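Local coordinates for protein GNAT family acetyltransferase (Mycobacterium smegmatis, PDB 6C30) that probably transfers an acetyl group from acetyl-CoA to an amino group of a protein substrate, acting as a RimJ-type GNAT N-acetyltransferase, at residues R86-V91 and L139-T144; A153-E158 and A164-V169; L20-G25 and H206-A211. All blocks are in the same frame, centred on the assembly; numbering follows the deposited sequence.

Interaction 1: R86-V91 and L139-T144; sequences RMLPFV and LDHCFT
His141 meets Phe90 and Leu88 at the outer end of its imidazole, and the two neighbours use that ring differently. The aromatic part is an offset edge-to-face pair: Phe90 turns its edge toward the face of His141, with centroids 5.7 Å apart and planes at 87°. The closest point is Phe90 CZ to His141 CD2, 4.0 Å, so the far end of the phenyl ring does the touching.

The aliphatic part comes from Leu88, one of whose methyls lies in the imidazole plane at the ring edge. Its CD2 is 4.0 Å from both CD2 and NE2 of His141. Because CG of His141 stands anti to its backbone N (chi1 -168°), the imidazole is carried away from the helix toward the strand, where both hydrophobic groups can reach it.

The same end of the ring is also its polar end: NE2 of His141 is hydrogen-bonded to the carbonyl O of Gly12, outside the two segments, which gives a buried nitrogen a partner and limits rotation of the ring. No hydrogen bond joins 86-91 to 139-144.

Within the GNAT domain, the contact ties strand 88-94 to the C-terminal part of helix 130-143. Trp13 packs edge-to-face with Phe90, while Ile104 of the adjacent strand 97-105 touches Leu88 and Cys142; Pro89, pointing to the other face of the strand, rests on helix 71-83.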
# COMPACT_ATOMS: atom_id res chain seq x y z
N ARG A 86 12.53 3.55 -19.45
CA ARG A 86 13.93 3.75 -19.09
C ARG A 86 14.20 3.74 -17.59
O ARG A 86 15.35 3.60 -17.18
CB ARG A 86 14.43 5.06 -19.69
CG ARG A 86 14.45 5.01 -21.21
CD ARG A 86 15.25 6.17 -21.80
NE ARG A 86 14.55 7.45 -21.70
CZ ARG A 86 13.86 8.00 -22.70
NH1 ARG A 86 13.78 7.40 -23.87
NH2 ARG A 86 13.27 9.17 -22.52
N MET A 87 13.15 3.92 -16.79
CA MET A 87 13.27 3.93 -15.33
C MET A 87 12.06 3.28 -14.71
O MET A 87 10.99 3.21 -15.32
CB MET A 87 13.40 5.36 -14.80
CG MET A 87 14.62 6.13 -15.29
SD MET A 87 14.79 7.76 -14.52
CE MET A 87 15.48 7.30 -12.94
N LEU A 88 12.23 2.80 -13.47
CA LEU A 88 11.09 2.43 -12.62
C LEU A 88 11.32 3.09 -11.26
O LEU A 88 12.10 2.60 -10.43
CB LEU A 88 10.94 0.91 -12.46
CG LEU A 88 10.54 0.10 -13.71
CD1 LEU A 88 11.72 -0.24 -14.60
CD2 LEU A 88 9.80 -1.17 -13.29
N PRO A 89 10.65 4.22 -11.04
CA PRO A 89 10.85 4.99 -9.81
C PRO A 89 9.86 4.62 -8.71
O PRO A 89 8.70 5.04 -8.74
CB PRO A 89 10.66 6.44 -10.28
CG PRO A 89 9.65 6.32 -11.41
CD PRO A 89 9.96 5.00 -12.09
N PHE A 90 10.31 3.83 -7.74
CA PHE A 90 9.47 3.42 -6.63
C PHE A 90 9.74 4.20 -5.35
O PHE A 90 10.84 4.73 -5.12
CB PHE A 90 9.66 1.94 -6.31
CG PHE A 90 9.25 0.99 -7.40
CD1 PHE A 90 7.92 0.65 -7.57
CD2 PHE A 90 10.21 0.39 -8.22
CE1 PHE A 90 7.54 -0.25 -8.56
CE2 PHE A 90 9.84 -0.50 -9.22
CZ PHE A 90 8.50 -0.82 -9.39
N VAL A 91 8.72 4.21 -4.51
CA VAL A 91 8.81 4.64 -3.12
C VAL A 91 8.87 3.39 -2.25
O VAL A 91 8.17 2.41 -2.52
CB VAL A 91 7.61 5.52 -2.73
CG1 VAL A 91 7.49 5.69 -1.21
CG2 VAL A 91 7.71 6.87 -3.44
N LEU A 139 15.03 -6.43 -7.14
CA LEU A 139 15.64 -7.49 -7.93
C LEU A 139 14.61 -8.49 -8.42
O LEU A 139 14.62 -8.87 -9.58
CB LEU A 139 16.73 -8.20 -7.14
CG LEU A 139 17.99 -7.39 -6.87
CD1 LEU A 139 18.92 -8.16 -5.95
CD2 LEU A 139 18.69 -7.03 -8.19
N ASP A 140 13.72 -8.92 -7.52
CA ASP A 140 12.72 -9.90 -7.93
C ASP A 140 11.85 -9.35 -9.04
O ASP A 140 11.59 -10.02 -10.04
CB ASP A 140 11.86 -10.32 -6.73
CG ASP A 140 10.92 -11.45 -7.08
OD1 ASP A 140 11.40 -12.61 -7.16
OD2 ASP A 140 9.72 -11.19 -7.26
N HIS A 141 11.43 -8.10 -8.89
CA HIS A 141 10.61 -7.45 -9.89
C HIS A 141 11.35 -7.30 -11.23
O HIS A 141 10.79 -7.56 -12.29
CB HIS A 141 10.15 -6.09 -9.39
CG HIS A 141 9.08 -5.47 -10.22
ND1 HIS A 141 7.81 -5.99 -10.31
CD2 HIS A 141 9.10 -4.38 -11.03
CE1 HIS A 141 7.08 -5.25 -11.12
NE2 HIS A 141 7.84 -4.26 -11.56
N CYS A 142 12.61 -6.88 -11.16
CA CYS A 142 13.40 -6.69 -12.38
C CYS A 142 13.63 -7.98 -13.14
O CYS A 142 13.61 -7.98 -14.37
CB CYS A 142 14.74 -6.05 -12.03
SG CYS A 142 14.62 -4.28 -11.69
N PHE A 143 13.87 -9.07 -12.41
CA PHE A 143 14.22 -10.33 -13.05
C PHE A 143 12.97 -11.12 -13.46
O PHE A 143 13.08 -12.17 -14.11
CB PHE A 143 15.10 -11.17 -12.12
CG PHE A 143 16.50 -10.62 -11.95
CD1 PHE A 143 17.12 -9.91 -12.96
CD2 PHE A 143 17.18 -10.81 -10.76
CE1 PHE A 143 18.41 -9.41 -12.78
CE2 PHE A 143 18.47 -10.31 -10.58
CZ PHE A 143 19.08 -9.62 -11.59
N THR A 144 11.79 -10.62 -13.11
CA THR A 144 10.54 -11.24 -13.55
C THR A 144 9.78 -10.29 -14.47
O THR A 144 9.91 -10.36 -15.70
CB THR A 144 9.66 -11.67 -12.35
OG1 THR A 144 9.40 -10.55 -11.49
CG2 THR A 144 10.34 -12.77 -11.56

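Interaction 2: A153-E158 and A164-V169; sequences ATVRPE and AVLAHV
Leu166 straddles Ala153 and Val155 with its two branches, one methyl to each. CD1 reaches toward Val155, the two side chains meeting tip to tip, and lies 3.9 Å from Val155 CG1; the CB of the same valine is equally near. The other branch, CD2, stands 4.0 Å from Ala153 CB. The fork suits the alternation of a strand: Ala153 and Val155 point their side chains at the helix, whereas Thr154 between them starts its side chain away from it; Thr154 touches Leu177 and Tyr180 of strand 172-180. Val155 holds CG1 between its backbone N and carbonyl carbon (chi1 55°), an orientation that presents this methyl to the leucine.

The strand runs into the helix through a short connection, and helix 160-169 packs back over strand 150-155 from which the chain has just emerged. This is the strand-helix unit that follows helix 130-143 in the GNAT fold, its strand parallel to 114-121, and the leucine is the helix residue that closes onto the strand. All three touching residues are buried, and Leu135 of helix 130-143 and Phe171 add apolar contacts to Leu166.

Beyond Val155 the character changes. The chain leaves the strand and draws away from the helix at Arg156 and Pro157; at exposed Glu158, OE1 forms a salt bridge with Arg156 NE at 3.6 Å, within the same segment. Ala164, Ala167 and His168 occupy the exposed side of the helix, while Val165 packs on Thr132 and Leu135 of helix 130-143.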
# COMPACT_ATOMS: atom_id res chain seq x y z
N ALA A 153 24.81 -1.70 -9.48
CA ALA A 153 24.74 -0.52 -8.61
C ALA A 153 26.13 0.06 -8.45
O ALA A 153 27.13 -0.64 -8.64
CB ALA A 153 24.15 -0.87 -7.24
N THR A 154 26.19 1.35 -8.13
CA THR A 154 27.46 2.00 -7.88
C THR A 154 27.47 2.56 -6.46
O THR A 154 26.44 3.03 -5.95
CB THR A 154 27.77 3.11 -8.91
OG1 THR A 154 26.66 4.02 -8.98
CG2 THR A 154 27.98 2.49 -10.28
N VAL A 155 28.63 2.49 -5.81
CA VAL A 155 28.72 2.87 -4.42
C VAL A 155 30.16 3.30 -4.13
O VAL A 155 31.09 2.65 -4.58
CB VAL A 155 28.28 1.70 -3.49
CG1 VAL A 155 29.06 0.42 -3.79
CG2 VAL A 155 28.39 2.09 -2.03
N ARG A 156 30.34 4.42 -3.43
CA ARG A 156 31.69 4.85 -3.10
C ARG A 156 32.35 3.83 -2.16
O ARG A 156 31.69 3.28 -1.27
CB ARG A 156 31.67 6.24 -2.46
CG ARG A 156 31.40 7.36 -3.47
CD ARG A 156 31.36 8.74 -2.82
NE ARG A 156 32.67 9.11 -2.29
CZ ARG A 156 32.88 10.15 -1.48
NH1 ARG A 156 31.87 10.92 -1.10
NH2 ARG A 156 34.11 10.40 -1.05
N PRO A 157 33.66 3.58 -2.36
CA PRO A 157 34.37 2.68 -1.45
C PRO A 157 34.22 3.13 -0.01
O PRO A 157 34.20 2.28 0.88
CB PRO A 157 35.83 2.79 -1.91
CG PRO A 157 35.75 3.19 -3.35
CD PRO A 157 34.51 4.03 -3.48
N GLU A 158 34.10 4.43 0.21
CA GLU A 158 34.00 5.00 1.56
C GLU A 158 32.63 4.77 2.21
O GLU A 158 32.48 4.95 3.42
CB GLU A 158 34.30 6.50 1.53
CG GLU A 158 35.71 6.86 1.06
CD GLU A 158 35.87 6.95 -0.46
OE1 GLU A 158 34.94 6.59 -1.21
OE2 GLU A 158 36.95 7.39 -0.89
N ALA A 164 27.78 -2.78 2.61
CA ALA A 164 27.30 -3.93 3.39
C ALA A 164 25.88 -4.32 2.99
O ALA A 164 25.57 -5.51 2.87
CB ALA A 164 27.37 -3.62 4.87
N VAL A 165 25.02 -3.33 2.78
CA VAL A 165 23.65 -3.59 2.35
C VAL A 165 23.63 -4.32 1.01
O VAL A 165 22.96 -5.34 0.85
CB VAL A 165 22.84 -2.27 2.26
CG1 VAL A 165 21.57 -2.45 1.47
CG2 VAL A 165 22.53 -1.74 3.66
N LEU A 166 24.40 -3.82 0.05
CA LEU A 166 24.45 -4.41 -1.28
C LEU A 166 25.05 -5.81 -1.26
O LEU A 166 24.53 -6.72 -1.92
CB LEU A 166 25.26 -3.49 -2.23
CG LEU A 166 24.57 -2.16 -2.56
CD1 LEU A 166 25.58 -1.15 -3.08
CD2 LEU A 166 23.45 -2.37 -3.57
N ALA A 167 26.13 -6.00 -0.50
CA ALA A 167 26.75 -7.32 -0.40
C ALA A 167 25.79 -8.31 0.25
O ALA A 167 25.72 -9.48 -0.15
CB ALA A 167 28.05 -7.24 0.38
N HIS A 168 25.03 -7.83 1.22
CA HIS A 168 24.13 -8.71 1.97
C HIS A 168 23.13 -9.42 1.06
O HIS A 168 22.90 -10.62 1.22
CB HIS A 168 23.39 -7.94 3.05
CG HIS A 168 22.47 -8.79 3.86
ND1 HIS A 168 22.87 -9.45 5.00
CD2 HIS A 168 21.16 -9.11 3.68
CE1 HIS A 168 21.86 -10.13 5.50
NE2 HIS A 168 20.81 -9.94 4.72
N VAL A 169 22.55 -8.71 0.10
CA VAL A 169 21.53 -9.32 -0.73
C VAL A 169 22.07 -10.10 -1.92
O VAL A 169 21.31 -10.79 -2.59
CB VAL A 169 20.49 -8.28 -1.24
CG1 VAL A 169 19.82 -7.61 -0.06
CG2 VAL A 169 21.13 -7.25 -2.15

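Interaction 3: L20-G25 and H206-A211; sequences LRVPAG and HRLVAA
Leu20 and Leu208 bring their branched ends together almost at a right angle, with Leu20 CD1 4.1 Å from Leu208 CD2. CD2 of Leu208 is the bump on the helix side. It enters the shallow hollow between Leu20 and Val22, two strand residues in alternate positions, and lies 4.2 Å from Val22 CG1. The first bond of Leu208 points neither at the strand nor away from it; with chi1 at -168°, CG swings opposite the backbone N, and the end of the side chain comes nearer the strand than its base.

The elements involved are the first strand of the sheet, 17-22, and the C-terminal helix, 204-217. Their short axes pass 8.2 Å apart at 104°, so the helix lies across the strand rather than along it. The N- and C-terminal parts of the chain thus meet here, at the edge of the sheet as formed within this chain. Strands 17-22 and 25-31 make a beta hairpin, closed by a type I turn in which Val22 N bonds to Gly25 O and Gly25 N to Val22 O. Just beyond the segment, a backbone hydrogen bond joins Arg21 to Gly212 of the same helix.

Leu20 supplies the reciprocal bump. Its two methyls spread over the helix surface at Val209: CD2 approaches the carbonyl O of Val209 at 3.8 Å, and CD1 lies 4.4 Å from Val209 CG2. Val209 starts its own side chain away from the strand, so Leu20 meets chiefly its backbone and the flank of one methyl; the valine also packs on Ala136 of helix 130-143. At the hairpin turn, the carbonyl O of Ala24 accepts a hydrogen bond from Arg35 NH1 of the second subunit.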
# COMPACT_ATOMS: atom_id res chain seq x y z
N LEU A 20 5.77 -7.28 2.03
CA LEU A 20 6.48 -8.28 2.83
C LEU A 20 6.29 -7.92 4.28
O LEU A 20 6.12 -6.75 4.62
CB LEU A 20 7.97 -8.29 2.51
CG LEU A 20 8.41 -8.39 1.06
CD1 LEU A 20 9.92 -8.41 1.01
CD2 LEU A 20 7.82 -9.64 0.42
N ARG A 21 6.34 -8.92 5.16
CA ARG A 21 6.54 -8.61 6.56
C ARG A 21 7.96 -9.02 6.92
O ARG A 21 8.33 -10.19 6.73
CB ARG A 21 5.51 -9.29 7.47
CG ARG A 21 5.74 -8.91 8.93
CD ARG A 21 4.59 -9.33 9.85
NE ARG A 21 3.49 -8.37 9.93
CZ ARG A 21 3.54 -7.18 10.54
NH1 ARG A 21 4.67 -6.75 11.09
NH2 ARG A 21 2.47 -6.41 10.59
N VAL A 22 8.73 -8.06 7.39
CA VAL A 22 10.14 -8.24 7.77
C VAL A 22 10.29 -7.67 9.18
O VAL A 22 9.34 -7.11 9.72
CB VAL A 22 11.08 -7.55 6.75
CG1 VAL A 22 11.00 -8.25 5.40
CG2 VAL A 22 10.76 -6.07 6.64
N PRO A 23 11.48 -7.82 9.81
CA PRO A 23 11.60 -7.33 11.19
C PRO A 23 11.15 -5.88 11.41
O PRO A 23 10.57 -5.58 12.45
CB PRO A 23 13.09 -7.49 11.48
CG PRO A 23 13.44 -8.73 10.73
CD PRO A 23 12.63 -8.67 9.45
N ALA A 24 11.39 -5.00 10.45
CA ALA A 24 11.04 -3.60 10.63
C ALA A 24 9.53 -3.32 10.58
O ALA A 24 9.06 -2.33 11.13
CB ALA A 24 11.75 -2.75 9.56
N GLY A 25 8.78 -4.21 9.93
CA GLY A 25 7.35 -4.02 9.76
C GLY A 25 6.90 -4.49 8.40
O GLY A 25 7.50 -5.37 7.80
N HIS A 206 16.57 -13.57 -2.80
CA HIS A 206 15.42 -14.44 -2.99
C HIS A 206 14.92 -14.99 -1.66
O HIS A 206 13.72 -15.05 -1.44
CB HIS A 206 15.76 -15.60 -3.93
CG HIS A 206 14.64 -16.59 -4.06
ND1 HIS A 206 13.49 -16.32 -4.78
CD2 HIS A 206 14.48 -17.82 -3.53
CE1 HIS A 206 12.68 -17.36 -4.70
NE2 HIS A 206 13.26 -18.29 -3.95
N ARG A 207 15.84 -15.37 -0.78
CA ARG A 207 15.43 -15.91 0.52
C ARG A 207 14.69 -14.85 1.33
O ARG A 207 13.71 -15.15 2.00
CB ARG A 207 16.64 -16.44 1.30
CG ARG A 207 17.24 -17.70 0.67
CD ARG A 207 18.25 -18.40 1.58
NE ARG A 207 19.42 -17.57 1.86
CZ ARG A 207 20.48 -17.48 1.06
NH1 ARG A 207 20.50 -18.13 -0.09
NH2 ARG A 207 21.50 -16.71 1.41
N LEU A 208 15.13 -13.60 1.22
CA LEU A 208 14.50 -12.52 1.98
C LEU A 208 13.06 -12.31 1.51
O LEU A 208 12.14 -12.21 2.33
CB LEU A 208 15.32 -11.22 1.82
CG LEU A 208 15.03 -10.02 2.72
CD1 LEU A 208 16.18 -9.01 2.62
CD2 LEU A 208 13.70 -9.32 2.40
N VAL A 209 12.87 -12.24 0.20
CA VAL A 209 11.54 -12.02 -0.34
C VAL A 209 10.62 -13.21 -0.03
O VAL A 209 9.47 -13.01 0.38
CB VAL A 209 11.61 -11.78 -1.86
CG1 VAL A 209 10.23 -11.90 -2.48
CG2 VAL A 209 12.20 -10.41 -2.15
N ALA A 210 11.12 -14.43 -0.17
CA ALA A 210 10.30 -15.61 0.09
C ALA A 210 9.86 -15.65 1.55
O ALA A 210 8.69 -15.90 1.84
CB ALA A 210 11.05 -16.88 -0.28
N ALA A 211 10.79 -15.39 2.46
CA ALA A 211 10.48 -15.37 3.88
C ALA A 211 9.52 -14.22 4.20
O ALA A 211 8.61 -14.37 5.01
CB ALA A 211 11.76 -15.24 4.71

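All three contacts set a helix against a strand of one mixed sheet, and none has a hydrogen bond between its segments. Interactions 1 and 2 are core contacts, whereas interaction 3 is only partly buried and lies close to the second subunit. Helix 130-143 links them: it supplies a segment of interaction 1 and packs beside residues of interactions 2 and 3. Chemistry follows place. Interaction 1 combines an aromatic pair with a buried polar nitrogen, interaction 2 is purely aliphatic, and interaction 3 sets aliphatic side chains partly against helix backbone. Along the chain, interaction 2 is local, while interaction 3 joins distant ends and spans both others.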